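Leucine--trna ligase (Agrobacterium radiobacter, PDB 5AH5) probably joins leucine to its cognate tRNA(Leu) at the expense of ATP, as a class I aminoacyl-tRNA synthetase. Local coordinates at residues G424-I438 with C473-M487. Residues are numbered along the deposited sequence; the frame is centred on the assembly and turned at random.
With ZN (zinc ion), chain H.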
loop_
_atom_site.group_PDB
_atom_site.type_symbol
_atom_site.label_atom_id
_atom_site.label_comp_id
_atom_site.label_asym_id
_atom_site.label_seq_id
_atom_site.Cartn_x
_atom_site.Cartn_y
_atom_site.Cartn_z
ATOM N N GLY B 424 16.060 -17.110 -2.095
ATOM C CA GLY B 424 16.095 -15.737 -1.527
ATOM C C GLY B 424 17.509 -15.220 -1.529
ATOM O O GLY B 424 18.490 -15.926 -1.917
ATOM N N CYS B 425 17.655 -14.024 -1.040
ATOM C CA CYS B 425 18.965 -13.348 -1.078
ATOM C C CYS B 425 19.901 -13.951 -0.035
ATOM O O CYS B 425 19.562 -13.912 1.148
ATOM C CB CYS B 425 18.766 -11.874 -0.775
ATOM S SG CYS B 425 20.268 -10.917 -0.947
ATOM N N PRO B 426 21.110 -14.467 -0.437
ATOM C CA PRO B 426 21.974 -14.965 0.604
ATOM C C PRO B 426 22.371 -13.944 1.627
ATOM O O PRO B 426 22.488 -12.768 1.299
ATOM C CB PRO B 426 23.197 -15.550 -0.169
ATOM C CG PRO B 426 22.666 -15.842 -1.524
ATOM C CD PRO B 426 21.650 -14.755 -1.774
ATOM N N ILE B 427 22.486 -14.381 2.879
ATOM C CA ILE B 427 22.946 -13.570 3.990
ATOM C C ILE B 427 24.496 -13.522 3.912
ATOM O O ILE B 427 25.114 -14.565 3.971
ATOM C CB ILE B 427 22.453 -14.170 5.283
ATOM C CG1 ILE B 427 20.916 -14.007 5.310
ATOM C CG2 ILE B 427 23.141 -13.530 6.512
ATOM C CD1 ILE B 427 20.266 -14.270 6.663
ATOM N N PRO B 428 25.098 -12.315 3.725
ATOM C CA PRO B 428 26.515 -12.137 3.355
ATOM C C PRO B 428 27.416 -12.147 4.603
ATOM O O PRO B 428 28.105 -11.166 4.953
ATOM C CB PRO B 428 26.496 -10.794 2.620
ATOM C CG PRO B 428 25.508 -10.017 3.443
ATOM C CD PRO B 428 24.383 -11.013 3.691
ATOM N N ILE B 429 27.330 -13.269 5.306
ATOM C CA ILE B 429 27.993 -13.503 6.587
ATOM C C ILE B 429 28.748 -14.841 6.495
ATOM O O ILE B 429 28.322 -15.789 5.783
ATOM C CB ILE B 429 26.978 -13.551 7.703
ATOM C CG1 ILE B 429 26.312 -12.177 7.856
ATOM C CG2 ILE B 429 27.618 -13.977 9.039
ATOM C CD1 ILE B 429 27.143 -11.142 8.583
ATOM N N ILE B 430 29.940 -14.852 7.081
ATOM C CA ILE B 430 30.710 -16.055 7.233
ATOM C C ILE B 430 30.802 -16.390 8.704
ATOM O O ILE B 430 31.079 -15.553 9.489
ATOM C CB ILE B 430 32.090 -15.901 6.599
ATOM C CG1 ILE B 430 31.900 -15.859 5.056
ATOM C CG2 ILE B 430 32.986 -17.104 6.978
ATOM C CD1 ILE B 430 33.114 -15.464 4.224
ATOM N N HIS B 431 30.558 -17.648 9.072
ATOM C CA HIS B 431 30.677 -18.068 10.458
ATOM C C HIS B 431 31.995 -18.858 10.675
ATOM O O HIS B 431 32.243 -19.913 10.022
ATOM C CB HIS B 431 29.498 -18.954 10.842
ATOM C CG HIS B 431 28.166 -18.271 10.731
ATOM N ND1 HIS B 431 27.501 -17.777 11.822
ATOM C CD2 HIS B 431 27.367 -18.035 9.664
ATOM C CE1 HIS B 431 26.338 -17.289 11.442
ATOM N NE2 HIS B 431 26.229 -17.443 10.140
ATOM N N CYS B 432 32.793 -18.335 11.599
ATOM C CA CYS B 432 34.150 -18.814 11.842
ATOM C C CYS B 432 34.174 -19.358 13.242
ATOM O O CYS B 432 33.778 -18.660 14.157
ATOM C CB CYS B 432 35.189 -17.694 11.723
ATOM S SG CYS B 432 36.884 -18.304 12.141
ATOM N N SER B 433 34.652 -20.593 13.416
ATOM C CA SER B 433 34.765 -21.181 14.769
ATOM C C SER B 433 35.690 -20.348 15.680
ATOM O O SER B 433 35.368 -20.146 16.844
ATOM C CB SER B 433 35.167 -22.666 14.712
ATOM O OG SER B 433 36.175 -22.928 13.742
ATOM N N GLU B 434 36.790 -19.810 15.140
ATOM C CA GLU B 434 37.653 -18.836 15.875
ATOM C C GLU B 434 36.915 -17.494 16.104
ATOM O O GLU B 434 36.522 -17.182 17.223
ATOM C CB GLU B 434 38.997 -18.558 15.139
ATOM C CG GLU B 434 39.886 -19.746 14.728
ATOM C CD GLU B 434 41.005 -19.359 13.732
ATOM O OE1 GLU B 434 41.579 -18.246 13.850
ATOM O OE2 GLU B 434 41.333 -20.173 12.826
ATOM N N CYS B 435 36.676 -16.736 15.027
ATOM C CA CYS B 435 36.303 -15.309 15.125
ATOM C C CYS B 435 34.814 -15.006 15.357
ATOM O O CYS B 435 34.479 -13.880 15.745
ATOM C CB CYS B 435 36.752 -14.590 13.868
ATOM S SG CYS B 435 38.410 -15.062 13.297
ATOM N N GLY B 436 33.920 -15.970 15.135
ATOM C CA GLY B 436 32.467 -15.713 15.244
ATOM C C GLY B 436 31.856 -15.268 13.915
ATOM O O GLY B 436 32.250 -15.782 12.846
ATOM N N THR B 437 30.901 -14.323 13.952
ATOM C CA THR B 437 30.137 -13.981 12.746
ATOM C C THR B 437 30.875 -12.844 12.037
ATOM O O THR B 437 31.095 -11.797 12.607
ATOM C CB THR B 437 28.654 -13.619 13.052
ATOM O OG1 THR B 437 28.596 -12.339 13.683
ATOM C CG2 THR B 437 28.006 -14.656 13.975
ATOM N N ILE B 438 31.253 -13.045 10.790
ATOM C CA ILE B 438 32.078 -12.073 10.087
ATOM C C ILE B 438 31.450 -11.677 8.776
ATOM O O ILE B 438 31.048 -12.553 7.994
ATOM C CB ILE B 438 33.506 -12.638 9.807
ATOM C CG1 ILE B 438 34.145 -13.111 11.121
ATOM C CG2 ILE B 438 34.397 -11.595 9.122
ATOM C CD1 ILE B 438 34.475 -12.007 12.106
ATOM N N CYS B 473 37.435 -17.519 6.299
ATOM C CA CYS B 473 37.150 -16.454 7.224
ATOM C C CYS B 473 37.914 -15.202 6.761
ATOM O O CYS B 473 39.151 -15.259 6.600
ATOM C CB CYS B 473 37.583 -16.822 8.622
ATOM S SG CYS B 473 37.366 -15.424 9.708
ATOM N N PRO B 474 37.198 -14.080 6.507
ATOM C CA PRO B 474 37.896 -12.855 6.011
ATOM C C PRO B 474 38.761 -12.147 7.067
ATOM O O PRO B 474 39.565 -11.306 6.702
ATOM C CB PRO B 474 36.754 -11.934 5.555
ATOM C CG PRO B 474 35.492 -12.745 5.665
ATOM C CD PRO B 474 35.745 -13.865 6.633
ATOM N N GLN B 475 38.554 -12.455 8.348
ATOM C CA GLN B 475 39.396 -11.972 9.433
ATOM C C GLN B 475 40.703 -12.813 9.587
ATOM O O GLN B 475 41.804 -12.290 9.369
ATOM C CB GLN B 475 38.592 -11.954 10.719
ATOM C CG GLN B 475 39.279 -11.235 11.853
ATOM C CD GLN B 475 38.304 -10.868 12.947
ATOM O OE1 GLN B 475 38.278 -11.501 14.002
ATOM N NE2 GLN B 475 37.467 -9.856 12.688
ATOM N N CYS B 476 40.592 -14.103 9.916
ATOM C CA CYS B 476 41.791 -14.934 10.143
ATOM C C CYS B 476 42.338 -15.651 8.908
ATOM O O CYS B 476 43.519 -15.967 8.866
ATOM C CB CYS B 476 41.537 -15.956 11.253
ATOM S SG CYS B 476 40.602 -17.407 10.745
ATOM N N GLY B 477 41.499 -15.930 7.913
ATOM C CA GLY B 477 41.923 -16.747 6.782
ATOM C C GLY B 477 41.704 -18.254 6.948
ATOM O O GLY B 477 41.927 -18.998 5.993
ATOM N N GLY B 478 41.282 -18.722 8.127
ATOM C CA GLY B 478 40.918 -20.156 8.339
ATOM C C GLY B 478 39.751 -20.673 7.476
ATOM O O GLY B 478 39.149 -19.911 6.669
ATOM N N ASP B 479 39.454 -21.974 7.603
ATOM C CA ASP B 479 38.281 -22.587 6.943
ATOM C C ASP B 479 37.034 -22.348 7.800
ATOM O O ASP B 479 37.039 -22.538 9.011
ATOM C CB ASP B 479 38.472 -24.089 6.701
ATOM C CG ASP B 479 39.443 -24.393 5.558
ATOM O OD1 ASP B 479 39.741 -23.502 4.735
ATOM O OD2 ASP B 479 39.907 -25.544 5.480
ATOM N N ALA B 480 35.976 -21.874 7.165
ATOM C CA ALA B 480 34.762 -21.426 7.888
ATOM C C ALA B 480 33.516 -21.730 7.035
ATOM O O ALA B 480 33.629 -22.431 6.032
ATOM C CB ALA B 480 34.897 -19.946 8.194
ATOM N N ALA B 481 32.343 -21.217 7.421
ATOM C CA ALA B 481 31.105 -21.608 6.753
ATOM C C ALA B 481 30.226 -20.370 6.420
ATOM O O ALA B 481 30.160 -19.439 7.194
ATOM C CB ALA B 481 30.348 -22.604 7.642
ATOM N N ARG B 482 29.608 -20.365 5.255
ATOM C CA ARG B 482 28.654 -19.293 4.916
ATOM C C ARG B 482 27.447 -19.426 5.810
ATOM O O ARG B 482 27.206 -20.489 6.371
ATOM C CB ARG B 482 28.212 -19.382 3.479
ATOM C CG ARG B 482 29.325 -19.133 2.553
ATOM C CD ARG B 482 28.783 -18.862 1.177
ATOM N NE ARG B 482 29.875 -18.709 0.283
ATOM C CZ ARG B 482 30.722 -17.672 0.286
ATOM N NH1 ARG B 482 30.594 -16.652 1.136
ATOM N NH2 ARG B 482 31.705 -17.658 -0.609
ATOM N N ASP B 483 26.706 -18.343 5.978
ATOM C CA ASP B 483 25.407 -18.441 6.614
ATOM C C ASP B 483 24.525 -19.333 5.746
ATOM O O ASP B 483 24.486 -19.133 4.549
ATOM C CB ASP B 483 24.774 -17.054 6.791
ATOM C CG ASP B 483 23.590 -17.104 7.730
ATOM O OD1 ASP B 483 22.521 -17.621 7.354
ATOM O OD2 ASP B 483 23.780 -16.727 8.894
ATOM N N PRO B 484 23.861 -20.354 6.339
ATOM C CA PRO B 484 23.035 -21.252 5.532
ATOM C C PRO B 484 21.626 -20.711 5.114
ATOM O O PRO B 484 20.901 -21.423 4.385
ATOM C CB PRO B 484 22.877 -22.457 6.452
ATOM C CG PRO B 484 22.856 -21.861 7.849
ATOM C CD PRO B 484 23.791 -20.695 7.780
ATOM N N ASP B 485 21.263 -19.510 5.571
ATOM C CA ASP B 485 19.878 -18.963 5.420
ATOM C C ASP B 485 19.839 -17.789 4.458
ATOM O O ASP B 485 20.905 -17.174 4.153
ATOM C CB ASP B 485 19.314 -18.541 6.773
ATOM C CG ASP B 485 19.071 -19.736 7.704
ATOM O OD1 ASP B 485 19.034 -20.880 7.190
ATOM O OD2 ASP B 485 18.908 -19.542 8.926
ATOM N N THR B 486 18.620 -17.519 3.959
ATOM C CA THR B 486 18.372 -16.458 3.015
ATOM C C THR B 486 17.477 -15.371 3.621
ATOM O O THR B 486 16.845 -15.554 4.688
ATOM C CB THR B 486 17.873 -16.975 1.689
ATOM O OG1 THR B 486 16.638 -17.699 1.828
ATOM C CG2 THR B 486 18.929 -17.831 1.031
ATOM N N MET B 487 17.429 -14.239 2.957
ATOM C CA MET B 487 16.615 -13.149 3.452
ATOM C C MET B 487 15.149 -13.331 3.036
ATOM O O MET B 487 14.810 -13.666 1.903
ATOM C CB MET B 487 17.164 -11.814 2.947
ATOM C CG MET B 487 18.582 -11.530 3.400
ATOM S SD MET B 487 19.111 -9.885 2.938
ATOM C CE MET B 487 20.910 -10.037 2.790
HETATM ZN ZN ZN H . 38.332 -16.463 11.568
HETATM O O HOH W 1 15.272 -12.514 -0.601
HETATM O O HOH W 2 26.006 -16.872 2.834
HETATM O O HOH W 3 23.194 -17.176 3.143
HETATM O O HOH W 4 28.486 -16.097 2.816
HETATM O O HOH W 5 35.471 -21.976 11.231
#
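Cys473 SG (2.3 Å) and Cys476 SG (2.6 Å) bind the zinc ion together with Cys432 SG and Cys435 SG. The backbone N of Cys476 donates to Cys473 SG, and that of Cys435 to Cys432 SG, bonds that probably offset some negative charge on the sulfurs. Between the two cysteines of its own segment, Pro474 lays its CD against Ile438 CG2 (3.6 Å) and its CG against Ile430 CD1. Ala480 sets its methyl against Ile430 CG2 (3.6 Å). Next, Ala481 pairs with His431 through two antiparallel backbone bonds, His431 N to Ala481 O with an N-H...O angle of 169°. Arg482 NH1 reaches the carbonyl of Ile429 through a water. CG of Asp483 stands anti to its backbone N (chi1 -167°), bringing OD2 to His431 NE2 at 2.8 Å; OD2 lies in the His431 ring plane, while NE2 meets the carboxylate from above. Trp189 also binds OD2, while OD1 accepts from Asp485 N, an Asx turn, so both oxygens are held. Asp485 O accepts a weak bond from Ile427 N. Finally, Met487 N donates to Cys425 O, and Met487 CE touches Pro428 CD (3.7 Å). Two CxxC turns holding one zinc ion beside antiparallel strands form a Cys4 site resembling a zinc ribbon.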